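Local atomic coordinates of signal recognition particle receptor FtsY (Sulfolobus acidocaldarius, PDB entry 5L3S), a protein that serves as the signal recognition particle receptor, a P-loop GTPase of the SRP54 type that carries a helical bundle domain alongside its nucleotide-binding domain. Residues I134-T139 against A143-L148; A152-V157 against Q277-L282; V271-G276 against D281-S286. All coordinates share one frame; numbering follows the deposited sequence.

Contact 1: residues I134-T139 against A143-L148; sequences IAASDT and AAQEQL
With CG anti to its carbonyl carbon (chi1 -68°) and the chain extended beyond, Q145 reaches from the first turn of helix 144-155 back over the end of strand 132-137 and lays its amide beside A136. D138 has CG anti to its backbone N (chi1 178°), which carries its carboxylate to A144.

Q145 NE2 donates to A136 O at 2.9 Å with an N-H...O angle of 151°; the donor arrives in the carbonyl plane on a lone pair, and the oxygen lies close to the plane of the Q145 amide. NE2 also donates to R161 O, so both backbone oxygens help hold that amide in place.

One turn further along the helix, L148 presents CD1 to the backbone of A136, 3.6 Å from A136 CA and about as near to A136 CB. Its other methyl, CD2, meets I134 CG2 at 4.0 Å. L159 of strand 158-160 packs on I134, A136 and L148 alike. Beyond the strand, the A144 methyl lies over the face of the D138 carboxylate, with A144 CB 3.3 Å from OD2. The other oxygen, OD1, accepts from the backbone amides of F140 and R141 in the connecting turn.

Strand 132-137 and helix 144-155, nearly antiparallel here, are successive elements of a beta-alpha-beta unit. A136, a buried residue, is the central residue of an inverse gamma turn, and its carbonyl oxygen is satisfied by a side-chain amide from the helix.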
loop_
_atom_site.group_PDB
_atom_site.type_symbol
_atom_site.label_atom_id
_atom_site.label_comp_id
_atom_site.label_asym_id
_atom_site.label_seq_id
_atom_site.Cartn_x
_atom_site.Cartn_y
_atom_site.Cartn_z
ATOM N N ILE B 134 17.690 2.847 18.772
ATOM C CA ILE B 134 16.373 3.094 18.222
ATOM C C ILE B 134 15.518 3.757 19.283
ATOM O O ILE B 134 15.529 3.336 20.442
ATOM C CB ILE B 134 15.691 1.767 17.839
ATOM C CG1 ILE B 134 16.577 0.973 16.879
ATOM C CG2 ILE B 134 14.282 2.022 17.291
ATOM C CD1 ILE B 134 16.105 -0.449 16.619
ATOM N N ALA B 135 14.810 4.810 18.882
ATOM C CA ALA B 135 13.788 5.429 19.713
ATOM C C ALA B 135 12.425 4.835 19.346
ATOM O O ALA B 135 11.968 4.963 18.200
ATOM C CB ALA B 135 13.774 6.924 19.489
ATOM N N ALA B 136 11.778 4.199 20.318
ATOM C CA ALA B 136 10.443 3.625 20.131
ATOM C C ALA B 136 9.376 4.701 20.276
ATOM O O ALA B 136 8.611 4.708 21.239
ATOM C CB ALA B 136 10.211 2.496 21.124
ATOM N N SER B 137 9.315 5.611 19.311
ATOM C CA SER B 137 8.423 6.766 19.415
ATOM C C SER B 137 7.013 6.569 18.816
ATOM O O SER B 137 6.267 7.530 18.687
ATOM C CB SER B 137 9.093 8.024 18.847
ATOM O OG SER B 137 10.055 8.544 19.761
ATOM N N ASP B 138 6.664 5.334 18.444
ATOM C CA ASP B 138 5.248 4.959 18.279
ATOM C C ASP B 138 4.749 4.494 19.633
ATOM O O ASP B 138 4.984 3.354 20.030
ATOM C CB ASP B 138 5.073 3.824 17.273
ATOM C CG ASP B 138 3.609 3.378 17.112
ATOM O OD1 ASP B 138 2.725 3.801 17.890
ATOM O OD2 ASP B 138 3.349 2.574 16.192
ATOM N N THR B 139 4.056 5.376 20.339
ATOM C CA THR B 139 3.577 5.057 21.676
ATOM C C THR B 139 2.073 4.787 21.641
ATOM O O THR B 139 1.411 4.717 22.678
ATOM C CB THR B 139 3.847 6.214 22.656
ATOM O OG1 THR B 139 3.184 7.391 22.183
ATOM C CG2 THR B 139 5.354 6.512 22.745
ATOM N N ALA B 143 1.154 -3.167 20.609
ATOM C CA ALA B 143 2.425 -3.875 20.518
ATOM C C ALA B 143 3.508 -3.170 19.696
ATOM O O ALA B 143 4.421 -3.830 19.219
ATOM C CB ALA B 143 2.211 -5.295 19.996
ATOM N N ALA B 144 3.419 -1.852 19.532
ATOM C CA ALA B 144 4.411 -1.143 18.718
ATOM C C ALA B 144 5.787 -1.214 19.374
ATOM O O ALA B 144 6.794 -1.391 18.703
ATOM C CB ALA B 144 4.008 0.332 18.515
ATOM N N GLN B 145 5.837 -1.092 20.692
ATOM C CA GLN B 145 7.148 -1.167 21.342
ATOM C C GLN B 145 7.677 -2.604 21.399
ATOM O O GLN B 145 8.868 -2.817 21.246
ATOM C CB GLN B 145 7.158 -0.464 22.721
ATOM C CG GLN B 145 6.995 1.076 22.612
ATOM C CD GLN B 145 7.492 1.853 23.835
ATOM O OE1 GLN B 145 7.506 1.334 24.958
ATOM N NE2 GLN B 145 7.901 3.114 23.617
ATOM N N GLU B 146 6.793 -3.584 21.602
ATOM C CA GLU B 146 7.194 -5.004 21.652
ATOM C C GLU B 146 7.755 -5.478 20.305
ATOM O O GLU B 146 8.701 -6.280 20.252
ATOM C CB GLU B 146 6.025 -5.916 22.049
ATOM C CG GLU B 146 5.538 -5.816 23.516
ATOM C CD GLU B 146 4.556 -4.675 23.768
ATOM O OE1 GLU B 146 4.438 -3.765 22.919
ATOM O OE2 GLU B 146 3.915 -4.672 24.840
ATOM N N GLN B 147 7.137 -5.013 19.223
ATOM C CA GLN B 147 7.578 -5.324 17.874
ATOM C C GLN B 147 9.031 -4.841 17.685
ATOM O O GLN B 147 9.896 -5.584 17.211
ATOM C CB GLN B 147 6.653 -4.628 16.855
ATOM C CG GLN B 147 6.905 -5.028 15.384
ATOM C CD GLN B 147 6.133 -4.173 14.378
ATOM O OE1 GLN B 147 5.406 -3.243 14.748
ATOM N NE2 GLN B 147 6.283 -4.497 13.094
ATOM N N LEU B 148 9.301 -3.600 18.073
ATOM C CA LEU B 148 10.682 -3.066 17.957
ATOM C C LEU B 148 11.644 -3.754 18.899
ATOM O O LEU B 148 12.815 -3.926 18.567
ATOM C CB LEU B 148 10.744 -1.565 18.257
ATOM C CG LEU B 148 10.495 -0.534 17.157
ATOM C CD1 LEU B 148 10.466 0.847 17.796
ATOM C CD2 LEU B 148 11.579 -0.609 16.075
#

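Contact 2: residues A152-V157 against Q277-L282. With GNP (phosphoaminophosphonic acid-guanylate ester), chain R.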
loop_
_atom_site.group_PDB
_atom_site.type_symbol
_atom_site.label_atom_id
_atom_site.label_comp_id
_atom_site.label_asym_id
_atom_site.label_seq_id
_atom_site.Cartn_x
_atom_site.Cartn_y
_atom_site.Cartn_z
ATOM N N ALA B 152 15.298 -5.080 17.961
ATOM C CA ALA B 152 16.449 -4.552 18.701
ATOM C C ALA B 152 17.259 -5.664 19.354
ATOM O O ALA B 152 18.494 -5.652 19.338
ATOM C CB ALA B 152 15.991 -3.555 19.749
ATOM N N SER B 153 16.559 -6.622 19.940
ATOM C CA SER B 153 17.211 -7.766 20.560
ATOM C C SER B 153 17.960 -8.637 19.540
ATOM O O SER B 153 19.094 -9.066 19.781
ATOM C CB SER B 153 16.184 -8.591 21.340
ATOM O OG SER B 153 16.770 -9.776 21.848
ATOM N N LYS B 154 17.328 -8.907 18.404
ATOM C CA LYS B 154 17.968 -9.726 17.382
ATOM C C LYS B 154 19.153 -8.994 16.716
ATOM O O LYS B 154 20.152 -9.619 16.343
ATOM C CB LYS B 154 16.933 -10.159 16.333
ATOM C CG LYS B 154 17.439 -11.195 15.339
ATOM C CD LYS B 154 16.278 -11.864 14.604
ATOM C CE LYS B 154 16.742 -12.589 13.343
ATOM N NZ LYS B 154 17.749 -13.651 13.634
ATOM N N LEU B 155 19.039 -7.675 16.565
ATOM C CA LEU B 155 20.121 -6.877 15.965
ATOM C C LEU B 155 21.181 -6.508 17.007
ATOM O O LEU B 155 22.239 -5.966 16.676
ATOM C CB LEU B 155 19.546 -5.610 15.342
ATOM C CG LEU B 155 18.582 -5.847 14.172
ATOM C CD1 LEU B 155 17.655 -4.678 14.057
ATOM C CD2 LEU B 155 19.362 -6.050 12.883
ATOM N N GLU B 156 20.880 -6.809 18.265
ATOM C CA GLU B 156 21.754 -6.497 19.403
ATOM C C GLU B 156 22.066 -5.010 19.501
ATOM O O GLU B 156 23.222 -4.608 19.640
ATOM C CB GLU B 156 23.046 -7.325 19.366
ATOM C CG GLU B 156 22.820 -8.815 19.513
ATOM C CD GLU B 156 24.111 -9.602 19.538
ATOM O OE1 GLU B 156 24.846 -9.576 18.530
ATOM O OE2 GLU B 156 24.398 -10.244 20.568
ATOM N N VAL B 157 21.033 -4.191 19.399
ATOM C CA VAL B 157 21.194 -2.761 19.595
ATOM C C VAL B 157 20.248 -2.299 20.680
ATOM O O VAL B 157 19.236 -2.951 20.946
ATOM C CB VAL B 157 20.926 -1.960 18.301
ATOM C CG1 VAL B 157 21.931 -2.350 17.227
ATOM C CG2 VAL B 157 19.506 -2.176 17.816
ATOM N N GLN B 277 11.129 -9.256 3.888
ATOM C CA GLN B 277 10.893 -9.035 5.321
ATOM C C GLN B 277 12.114 -9.300 6.209
ATOM O O GLN B 277 12.048 -9.105 7.418
ATOM C CB GLN B 277 9.678 -9.844 5.806
ATOM C CG GLN B 277 8.412 -9.593 4.976
ATOM C CD GLN B 277 7.184 -10.299 5.526
ATOM O OE1 GLN B 277 6.859 -11.413 5.114
ATOM N NE2 GLN B 277 6.506 -9.659 6.476
ATOM N N ASN B 278 13.205 -9.764 5.615
ATOM C CA ASN B 278 14.443 -10.026 6.358
ATOM C C ASN B 278 15.326 -8.788 6.392
ATOM O O ASN B 278 15.162 -7.890 5.572
ATOM C CB ASN B 278 15.234 -11.180 5.736
ATOM C CG ASN B 278 14.508 -12.506 5.823
ATOM O OD1 ASN B 278 13.828 -12.787 6.804
ATOM N ND2 ASN B 278 14.662 -13.336 4.794
ATOM N N TYR B 279 16.278 -8.753 7.323
ATOM C CA TYR B 279 17.029 -7.533 7.570
ATOM C C TYR B 279 17.866 -7.125 6.364
ATOM O O TYR B 279 18.051 -5.940 6.111
ATOM C CB TYR B 279 17.912 -7.681 8.804
ATOM C CG TYR B 279 17.121 -7.906 10.075
ATOM C CD1 TYR B 279 15.875 -7.321 10.255
ATOM C CD2 TYR B 279 17.619 -8.716 11.086
ATOM C CE1 TYR B 279 15.143 -7.537 11.423
ATOM C CE2 TYR B 279 16.898 -8.938 12.245
ATOM C CZ TYR B 279 15.670 -8.344 12.411
ATOM O OH TYR B 279 14.960 -8.575 13.576
ATOM N N ASP B 280 18.364 -8.112 5.631
ATOM C CA ASP B 280 19.199 -7.859 4.436
ATOM C C ASP B 280 18.381 -7.354 3.238
ATOM O O ASP B 280 18.946 -6.920 2.229
ATOM C CB ASP B 280 19.927 -9.150 4.054
ATOM C CG ASP B 280 21.167 -8.906 3.203
ATOM O OD1 ASP B 280 21.861 -7.888 3.432
ATOM O OD2 ASP B 280 21.456 -9.741 2.312
ATOM N N ASP B 281 17.050 -7.401 3.339
ATOM C CA ASP B 281 16.196 -7.107 2.171
ATOM C C ASP B 281 16.029 -5.616 1.864
ATOM O O ASP B 281 14.922 -5.090 1.828
ATOM C CB ASP B 281 14.842 -7.811 2.295
ATOM C CG ASP B 281 14.989 -9.324 2.316
ATOM O OD1 ASP B 281 16.043 -9.817 1.875
ATOM O OD2 ASP B 281 14.068 -10.019 2.779
ATOM N N LEU B 282 17.152 -4.949 1.630
ATOM C CA LEU B 282 17.159 -3.520 1.391
ATOM C C LEU B 282 18.238 -3.276 0.333
ATOM O O LEU B 282 19.361 -3.718 0.490
ATOM C CB LEU B 282 17.522 -2.779 2.685
ATOM C CG LEU B 282 17.383 -1.250 2.695
ATOM C CD1 LEU B 282 15.945 -0.828 2.735
ATOM C CD2 LEU B 282 18.163 -0.626 3.852
HETATM P PG GNP R . 2.482 0.905 11.460
HETATM O O1G GNP R . 3.515 1.235 12.512
HETATM O O2G GNP R . 1.257 0.216 12.045
HETATM O O3G GNP R . 1.962 2.104 10.697
HETATM N N3B GNP R . 3.137 -0.101 10.402
HETATM P PB GNP R . 4.616 0.167 9.781
HETATM O O1B GNP R . 5.570 0.410 10.863
HETATM O O2B GNP R . 4.529 1.266 8.808
HETATM O O3A GNP R . 4.970 -1.115 9.058
HETATM P PA GNP R . 5.564 -2.422 9.602
HETATM O O1A GNP R . 7.052 -2.304 9.751
HETATM O O2A GNP R . 4.805 -2.902 10.798
HETATM O "O5'" GNP R . 5.402 -3.448 8.427
HETATM C "C5'" GNP R . 4.093 -3.910 7.964
HETATM C "C4'" GNP R . 4.262 -5.258 7.284
HETATM O "O4'" GNP R . 4.948 -5.100 5.987
HETATM C "C3'" GNP R . 5.099 -6.248 8.069
HETATM O "O3'" GNP R . 4.581 -7.548 7.851
HETATM C "C2'" GNP R . 6.489 -6.125 7.421
HETATM O "O2'" GNP R . 7.235 -7.320 7.569
HETATM C "C1'" GNP R . 6.036 -5.992 5.958
HETATM N N9 GNP R . 7.067 -5.405 5.103
HETATM C C8 GNP R . 7.791 -4.260 5.300
HETATM N N7 GNP R . 8.637 -3.994 4.320
HETATM C C5 GNP R . 8.434 -5.043 3.428
HETATM C C6 GNP R . 9.054 -5.311 2.189
HETATM O O6 GNP R . 9.944 -4.634 1.655
HETATM N N1 GNP R . 8.578 -6.487 1.601
HETATM C C2 GNP R . 7.588 -7.284 2.153
HETATM N N2 GNP R . 7.224 -8.377 1.483
HETATM N N3 GNP R . 7.004 -7.035 3.319
HETATM C C4 GNP R . 7.477 -5.914 3.896
#
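Over one face of the Y279 ring sits a methyl of L155: CD2 lies 4.0 Å from the ring centroid and 24° off the ring normal, a CH-pi contact. It is displaced toward the CD2 side of the ring, where L155 CD2 and Y279 CD2 are 3.7 Å apart. The edge is bordered by K154, whose CG lies in the ring plane. The lysine chain passes from the hydroxyl, met by CB and CD, to CE2, met by CG, CD and CE, with K154 CD 3.7 Å from Y279 OH. The carbon part of the lysine thus does the packing. CG of K154 is anti to the backbone N (chi1 -171°), which sends the chain obliquely past the phenol end of the tyrosine, and the bend at chi4 comes only at the amino end.

The hydroxyl of Y279 is hydrogen-bonded to H151 ND1, one helical turn before L155, and the two rings meet at a steep angle. A119 and N123 of helix 114-127 add further packing to the tyrosine.

At the start of the same loop, Q277 turns to the nucleotide. Its NE2 donates to GNP O2' at 2.7 Å, nearly straight at 170°, while Q277 CG lies 3.4 Å from GNP N3. N278 N donates to D281 OD2 from above the carboxylate plane, within the type I turn N278-D281 closed by D281 N to N278 O.

Helix 144-155 ends in a Schellman motif with E156 as C-prime residue. The loop whose Q277 holds the ribose in this P-loop GTPase domain packs through Y279 on that helix end.

Contact 3: residues V271-G276 against D281-S286; sequences VYMGVG and DLIPFS. With GNP (phosphoaminophosphonic acid-guanylate ester), chain R.
Strands 271-274 and 282-284 pair antiparallel, their axes at 148°, through M273 N to I283 O at 2.7 Å and I283 N to M273 O at 2.9 Å, with F285 N to V271 O and V275 N to D281 O extending the ladder at its two ends.

On the face with M273 and I283, the methionine bends at chi3 (-61°), bringing CE to within 3.7 Å of I283 CD1. Its sulfur turns to F285: SD is 5.3 Å from the ring centroid and 80° off the normal, a Met-aromatic contact at the ring edge. W289 of helix 287-295 packs on both M273 and I283. L282 lies on the opposite face, where its CD1 meets Y272 CB at 3.8 Å; M124 of helix 114-127 touches both. Y272 also sets the edge of its ring against the carbonyl group of I283.

Toward the turn, D281 OD2, which accepts from N278 N, merely comes close to G276 CA, at 3.3 Å. G276 N gives a weak bond to GNP O6 at 3.3 Å, and G274 C comes within 3.1 Å of that same oxygen. The backbone angles of G276 are ones that by themselves call for glycine.

This is a beta hairpin at the edge of the mixed sheet, and its connection forms part of the guanine end of the nucleotide pocket in a P-loop GTPase fold.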
loop_
_atom_site.group_PDB
_atom_site.type_symbol
_atom_site.label_atom_id
_atom_site.label_comp_id
_atom_site.label_asym_id
_atom_site.label_seq_id
_atom_site.Cartn_x
_atom_site.Cartn_y
_atom_site.Cartn_z
ATOM N N VAL B 271 16.010 6.630 -1.866
ATOM C CA VAL B 271 17.383 6.247 -1.515
ATOM C C VAL B 271 17.571 4.731 -1.361
ATOM O O VAL B 271 18.646 4.206 -1.643
ATOM C CB VAL B 271 17.903 6.991 -0.253
ATOM C CG1 VAL B 271 18.208 8.442 -0.581
ATOM C CG2 VAL B 271 16.884 6.873 0.896
ATOM N N TYR B 272 16.534 4.028 -0.914
ATOM C CA TYR B 272 16.612 2.576 -0.809
ATOM C C TYR B 272 15.287 1.948 -1.187
ATOM O O TYR B 272 14.265 2.612 -1.200
ATOM C CB TYR B 272 16.952 2.140 0.621
ATOM C CG TYR B 272 18.263 2.646 1.105
ATOM C CD1 TYR B 272 19.437 2.007 0.753
ATOM C CD2 TYR B 272 18.339 3.777 1.902
ATOM C CE1 TYR B 272 20.665 2.469 1.179
ATOM C CE2 TYR B 272 19.566 4.265 2.328
ATOM C CZ TYR B 272 20.725 3.603 1.968
ATOM O OH TYR B 272 21.946 4.070 2.388
ATOM N N MET B 273 15.318 0.659 -1.502
ATOM C CA MET B 273 14.091 -0.091 -1.687
ATOM C C MET B 273 14.073 -1.349 -0.820
ATOM O O MET B 273 15.055 -2.093 -0.761
ATOM C CB MET B 273 13.926 -0.463 -3.154
ATOM C CG MET B 273 13.545 0.733 -4.032
ATOM S SD MET B 273 13.588 0.220 -5.728
ATOM C CE MET B 273 15.318 -0.228 -5.795
ATOM N N GLY B 274 12.943 -1.579 -0.166
ATOM C CA GLY B 274 12.716 -2.801 0.580
ATOM C C GLY B 274 12.233 -3.899 -0.338
ATOM O O GLY B 274 11.341 -3.693 -1.149
ATOM N N VAL B 275 12.849 -5.066 -0.240
ATOM C CA VAL B 275 12.506 -6.158 -1.132
ATOM C C VAL B 275 12.235 -7.459 -0.375
ATOM O O VAL B 275 12.497 -8.542 -0.880
ATOM C CB VAL B 275 13.625 -6.384 -2.182
ATOM C CG1 VAL B 275 13.710 -5.199 -3.136
ATOM C CG2 VAL B 275 14.956 -6.599 -1.487
ATOM N N GLY B 276 11.700 -7.356 0.837
ATOM C CA GLY B 276 11.324 -8.546 1.576
ATOM C C GLY B 276 11.219 -8.223 3.059
ATOM O O GLY B 276 11.251 -7.051 3.453
ATOM N N ASP B 281 17.050 -7.401 3.339
ATOM C CA ASP B 281 16.196 -7.107 2.171
ATOM C C ASP B 281 16.029 -5.616 1.864
ATOM O O ASP B 281 14.922 -5.090 1.828
ATOM C CB ASP B 281 14.842 -7.811 2.295
ATOM C CG ASP B 281 14.989 -9.324 2.316
ATOM O OD1 ASP B 281 16.043 -9.817 1.875
ATOM O OD2 ASP B 281 14.068 -10.019 2.779
ATOM N N LEU B 282 17.152 -4.949 1.630
ATOM C CA LEU B 282 17.159 -3.520 1.391
ATOM C C LEU B 282 18.238 -3.276 0.333
ATOM O O LEU B 282 19.361 -3.718 0.490
ATOM C CB LEU B 282 17.522 -2.779 2.685
ATOM C CG LEU B 282 17.383 -1.250 2.695
ATOM C CD1 LEU B 282 15.945 -0.828 2.735
ATOM C CD2 LEU B 282 18.163 -0.626 3.852
ATOM N N ILE B 283 17.890 -2.589 -0.749
ATOM C CA ILE B 283 18.876 -2.256 -1.770
ATOM C C ILE B 283 18.905 -0.756 -2.045
ATOM O O ILE B 283 17.896 -0.076 -1.895
ATOM C CB ILE B 283 18.636 -3.036 -3.089
ATOM C CG1 ILE B 283 17.213 -2.806 -3.595
ATOM C CG2 ILE B 283 18.892 -4.532 -2.890
ATOM C CD1 ILE B 283 16.966 -3.392 -5.000
ATOM N N PRO B 284 20.076 -0.224 -2.437
ATOM C CA PRO B 284 20.084 1.200 -2.777
ATOM C C PRO B 284 19.336 1.411 -4.082
ATOM O O PRO B 284 19.211 0.460 -4.856
ATOM C CB PRO B 284 21.579 1.520 -2.960
ATOM C CG PRO B 284 22.220 0.203 -3.270
ATOM C CD PRO B 284 21.424 -0.818 -2.485
ATOM N N PHE B 285 18.834 2.620 -4.308
ATOM C CA PHE B 285 18.093 2.930 -5.530
ATOM C C PHE B 285 19.060 3.393 -6.600
ATOM O O PHE B 285 19.924 4.239 -6.349
ATOM C CB PHE B 285 17.061 4.031 -5.272
ATOM C CG PHE B 285 16.255 4.417 -6.497
ATOM C CD1 PHE B 285 15.086 3.744 -6.814
ATOM C CD2 PHE B 285 16.670 5.456 -7.323
ATOM C CE1 PHE B 285 14.346 4.095 -7.933
ATOM C CE2 PHE B 285 15.938 5.810 -8.440
ATOM C CZ PHE B 285 14.768 5.126 -8.740
ATOM N N SER B 286 18.918 2.836 -7.795
ATOM C CA SER B 286 19.719 3.267 -8.929
ATOM C C SER B 286 18.799 3.515 -10.119
ATOM O O SER B 286 17.931 2.694 -10.412
ATOM C CB SER B 286 20.773 2.214 -9.264
ATOM O OG SER B 286 20.583 1.686 -10.558
HETATM P PG GNP R . 2.482 0.905 11.460
HETATM O O1G GNP R . 3.515 1.235 12.512
HETATM O O2G GNP R . 1.257 0.216 12.045
HETATM O O3G GNP R . 1.962 2.104 10.697
HETATM N N3B GNP R . 3.137 -0.101 10.402
HETATM P PB GNP R . 4.616 0.167 9.781
HETATM O O1B GNP R . 5.570 0.410 10.863
HETATM O O2B GNP R . 4.529 1.266 8.808
HETATM O O3A GNP R . 4.970 -1.115 9.058
HETATM P PA GNP R . 5.564 -2.422 9.602
HETATM O O1A GNP R . 7.052 -2.304 9.751
HETATM O O2A GNP R . 4.805 -2.902 10.798
HETATM O "O5'" GNP R . 5.402 -3.448 8.427
HETATM C "C5'" GNP R . 4.093 -3.910 7.964
HETATM C "C4'" GNP R . 4.262 -5.258 7.284
HETATM O "O4'" GNP R . 4.948 -5.100 5.987
HETATM C "C3'" GNP R . 5.099 -6.248 8.069
HETATM O "O3'" GNP R . 4.581 -7.548 7.851
HETATM C "C2'" GNP R . 6.489 -6.125 7.421
HETATM O "O2'" GNP R . 7.235 -7.320 7.569
HETATM C "C1'" GNP R . 6.036 -5.992 5.958
HETATM N N9 GNP R . 7.067 -5.405 5.103
HETATM C C8 GNP R . 7.791 -4.260 5.300
HETATM N N7 GNP R . 8.637 -3.994 4.320
HETATM C C5 GNP R . 8.434 -5.043 3.428
HETATM C C6 GNP R . 9.054 -5.311 2.189
HETATM O O6 GNP R . 9.944 -4.634 1.655
HETATM N N1 GNP R . 8.578 -6.487 1.601
HETATM C C2 GNP R . 7.588 -7.284 2.153
HETATM N N2 GNP R . 7.224 -8.377 1.483
HETATM N N3 GNP R . 7.004 -7.035 3.319
HETATM C C4 GNP R . 7.477 -5.914 3.896
#

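The three contacts follow the nucleotide-binding domain from one side of its sheet toward the other. Contacts 1 and 2 share helix 144-155; their centres are 15 Å apart, and they touch where I134 CD1 meets V157 CG2 at 4.0 Å. Contact 2 runs straight into contact 3 through D281 and L282, with centres 14 Å apart. Contacts 1 and 3 do not touch, their nearest atoms being about 11 Å apart, yet both reach the same sheet. Around GNP they divide the work: D138 and Q147 of contact 1 belong to the pocket, Q147 NE2 binding O2A, while Q277 takes the ribose and 274-276 border the base.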